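Local coordinates for HpcH/HpaI aldolase/citrate lyase family protein (Burkholderia cenocepacia, PDB 4MF4) that belongs to the HpcH/HpaI aldolase/citrate lyase family and folds as a TIM barrel, assembled here with five further copies of itself, at residues 51-56 and 70-75. Sequence-based numbering, arbitrary orientation.
Sequences LCIDME and RAIAAA
I72 on helix 62-73 packs against L51 and I53 of strand 50-54, a worked example of how a beta-alpha-beta unit of a TIM barrel seals a helix onto the parallel strand that precedes it. Strand 80-84 completes the unit and pairs with the same strand through the backbones of L51 and I53. Along the strand, L51 and I53 point their side chains outward to the helix, while C52, between them, faces the other way and touches W31.

From its CB, which points toward the strand, I72 sends CG1 anti to the carbonyl carbon (chi1 -71°), and this branch carries the contact. CG1 lies 4.0 Å from CD1 of L51. One bond further on, CD1 of I72 keeps touch with that same methyl, 4.1 Å from L51 CD1, and also reaches the tip of I53, two residues on along the strand, with I53 CD1 4.3 Å from I72 CD1. The side chains of L51 and I72 run past one another in opposite directions. The grip is entirely apolar and buried; A40 of helix 37-43 also touches I72, L51 also touches L30 and L32 of strand 27-32, and I53 reaches Q68 and L69 one turn or so earlier on helix 62-73.

At D54, the last residue of the strand, polar contacts take over. D54 forms a salt bridge through OD1 to R84 and accepts from W31 at OD2. Its OD1 also closes an Asx turn, with E56 N 2.8 Å from D54 OD1 and approaching from above the carboxylate plane.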
ATOM      1  N   LEU A  51       9.439 -10.178 -20.399  1.00 12.35           N
ATOM      2  CA  LEU A  51       9.136  -8.869 -19.850  1.00 12.80           C
ATOM      3  C   LEU A  51      10.046  -8.611 -18.659  1.00 12.99           C
ATOM      4  O   LEU A  51      10.222  -9.490 -17.829  1.00 13.02           O
ATOM      5  CB  LEU A  51       7.684  -8.797 -19.367  1.00 13.61           C
ATOM      6  CG  LEU A  51       6.571  -9.032 -20.386  1.00 14.39           C
ATOM      7  CD1 LEU A  51       5.201  -9.129 -19.711  1.00 14.82           C
ATOM      8  CD2 LEU A  51       6.524  -7.892 -21.369  1.00 14.46           C
ATOM      9  N   CYS A  52      10.658  -7.437 -18.583  1.00 13.24           N
ATOM     10  CA  CYS A  52      11.658  -7.166 -17.511  1.00 13.37           C
ATOM     11  C   CYS A  52      11.113  -6.245 -16.417  1.00 12.41           C
ATOM     12  O   CYS A  52      10.737  -5.113 -16.707  1.00 12.61           O
ATOM     13  CB  CYS A  52      12.945  -6.566 -18.069  1.00 13.72           C
ATOM     14  SG  CYS A  52      14.230  -6.460 -16.811  1.00 15.71           S
ATOM     15  N   ILE A  53      11.046  -6.751 -15.204  1.00 11.00           N
ATOM     16  CA  ILE A  53      10.687  -5.933 -14.037  1.00 11.64           C
ATOM     17  C   ILE A  53      11.977  -5.332 -13.520  1.00 11.61           C
ATOM     18  O   ILE A  53      12.818  -6.028 -12.982  1.00 11.55           O
ATOM     19  CB  ILE A  53       9.982  -6.762 -12.958  1.00 12.02           C
ATOM     20  CG1 ILE A  53       8.690  -7.372 -13.501  1.00 12.08           C
ATOM     21  CG2 ILE A  53       9.661  -5.933 -11.704  1.00 11.64           C
ATOM     22  CD1 ILE A  53       8.272  -8.594 -12.717  1.00 12.93           C
ATOM     23  N   ASP A  54      12.146  -4.022 -13.682  1.00 11.89           N
ATOM     24  CA  ASP A  54      13.418  -3.372 -13.315  1.00 11.87           C
ATOM     25  C   ASP A  54      13.434  -2.917 -11.831  1.00 11.48           C
ATOM     26  O   ASP A  54      12.578  -2.168 -11.459  1.00 11.40           O
ATOM     27  CB  ASP A  54      13.609  -2.174 -14.184  1.00 12.38           C
ATOM     28  CG  ASP A  54      14.957  -1.514 -14.002  1.00 13.14           C
ATOM     29  OD1 ASP A  54      15.876  -2.123 -13.413  1.00 13.08           O
ATOM     30  OD2 ASP A  54      15.125  -0.428 -14.593  1.00 14.61           O
ATOM     31  N   MET A  55      14.415  -3.368 -11.046  1.00 11.04           N
ATOM     32  CA  MET A  55      14.615  -2.927  -9.656  1.00 11.82           C
ATOM     33  C   MET A  55      15.731  -1.893  -9.571  1.00 12.26           C
ATOM     34  O   MET A  55      15.908  -1.254  -8.535  1.00 12.20           O
ATOM     35  CB  MET A  55      14.952  -4.084  -8.739  1.00 11.28           C
ATOM     36  CG  MET A  55      13.990  -5.250  -8.851  1.00 11.41           C
ATOM     37  SD  MET A  55      14.436  -6.483  -7.636  1.00 12.51           S
ATOM     38  CE  MET A  55      14.139  -5.673  -6.060  1.00 11.95           C
ATOM     39  N   GLU A  56      16.469  -1.692 -10.674  1.00 12.95           N
ATOM     40  CA  GLU A  56      17.636  -0.806 -10.602  1.00 13.77           C
ATOM     41  C   GLU A  56      17.217   0.615 -10.871  1.00 13.18           C
ATOM     42  O   GLU A  56      17.534   1.502 -10.080  1.00 12.93           O
ATOM     43  CB  GLU A  56      18.712  -1.186 -11.585  1.00 14.42           C
ATOM     44  CG  GLU A  56      19.978  -0.390 -11.375  1.00 14.76           C
ATOM     45  CD  GLU A  56      20.982  -0.519 -12.527  1.00 15.49           C
ATOM     46  OE1 GLU A  56      20.664  -1.032 -13.592  1.00 15.11           O
ATOM     47  OE2 GLU A  56      22.127  -0.068 -12.351  1.00 17.70           O
ATOM     48  N   ARG A  70       2.913 -12.071 -10.244  1.00 12.81           N
ATOM     49  CA  ARG A  70       1.608 -12.670 -10.109  1.00 13.32           C
ATOM     50  C   ARG A  70       0.767 -12.125 -11.200  1.00 13.41           C
ATOM     51  O   ARG A  70       0.000 -12.867 -11.827  1.00 13.85           O
ATOM     52  CB  ARG A  70       0.984 -12.334  -8.725  1.00 14.29           C
ATOM     53  CG  ARG A  70       1.417 -13.227  -7.596  1.00 14.71           C
ATOM     54  CD  ARG A  70       1.035 -12.614  -6.258  1.00 16.13           C
ATOM     55  NE  ARG A  70       1.426 -13.563  -5.279  1.00 17.46           N
ATOM     56  CZ  ARG A  70       2.004 -13.281  -4.131  1.00 17.18           C
ATOM     57  NH1 ARG A  70       2.236 -12.009  -3.767  1.00 16.71           N
ATOM     58  NH2 ARG A  70       2.336 -14.305  -3.366  1.00 18.76           N
ATOM     59  N   ALA A  71       0.902 -10.826 -11.472  1.00 12.81           N
ATOM     60  CA  ALA A  71       0.037 -10.187 -12.447  1.00 12.69           C
ATOM     61  C   ALA A  71       0.307 -10.728 -13.874  1.00 12.74           C
ATOM     62  O   ALA A  71      -0.605 -10.979 -14.637  1.00 13.32           O
ATOM     63  CB  ALA A  71       0.213  -8.673 -12.427  1.00 12.50           C
ATOM     64  N   ILE A  72       1.563 -10.882 -14.217  1.00 12.31           N
ATOM     65  CA  ILE A  72       1.958 -11.496 -15.491  1.00 12.79           C
ATOM     66  C   ILE A  72       1.492 -12.974 -15.531  1.00 12.93           C
ATOM     67  O   ILE A  72       0.920 -13.413 -16.520  1.00 12.12           O
ATOM     68  CB  ILE A  72       3.497 -11.424 -15.694  1.00 12.59           C
ATOM     69  CG1 ILE A  72       3.967  -9.985 -15.964  1.00 11.83           C
ATOM     70  CG2 ILE A  72       3.958 -12.317 -16.850  1.00 13.27           C
ATOM     71  CD1 ILE A  72       5.438  -9.795 -15.672  1.00 11.33           C
ATOM     72  N   ALA A  73       1.730 -13.741 -14.457  1.00 13.09           N
ATOM     73  CA  ALA A  73       1.358 -15.174 -14.454  1.00 13.12           C
ATOM     74  C   ALA A  73      -0.164 -15.347 -14.599  1.00 13.93           C
ATOM     75  O   ALA A  73      -0.647 -16.310 -15.169  1.00 14.33           O
ATOM     76  CB  ALA A  73       1.837 -15.884 -13.195  1.00 13.38           C
ATOM     77  N   ALA A  74      -0.903 -14.377 -14.096  1.00 13.52           N
ATOM     78  CA  ALA A  74      -2.332 -14.443 -14.133  1.00 13.85           C
ATOM     79  C   ALA A  74      -2.895 -14.410 -15.527  1.00 14.68           C
ATOM     80  O   ALA A  74      -4.024 -14.881 -15.714  1.00 15.77           O
ATOM     81  CB  ALA A  74      -2.953 -13.333 -13.265  1.00 13.35           C
ATOM     82  N   ALA A  75      -2.146 -13.862 -16.498  1.00 14.32           N
ATOM     83  CA  ALA A  75      -2.602 -13.815 -17.878  1.00 16.11           C
ATOM     84  C   ALA A  75      -2.562 -15.180 -18.527  1.00 16.77           C
ATOM     85  O   ALA A  75      -3.146 -15.330 -19.574  1.00 17.68           O
ATOM     86  CB  ALA A  75      -1.793 -12.828 -18.727  1.00 16.22           C
TER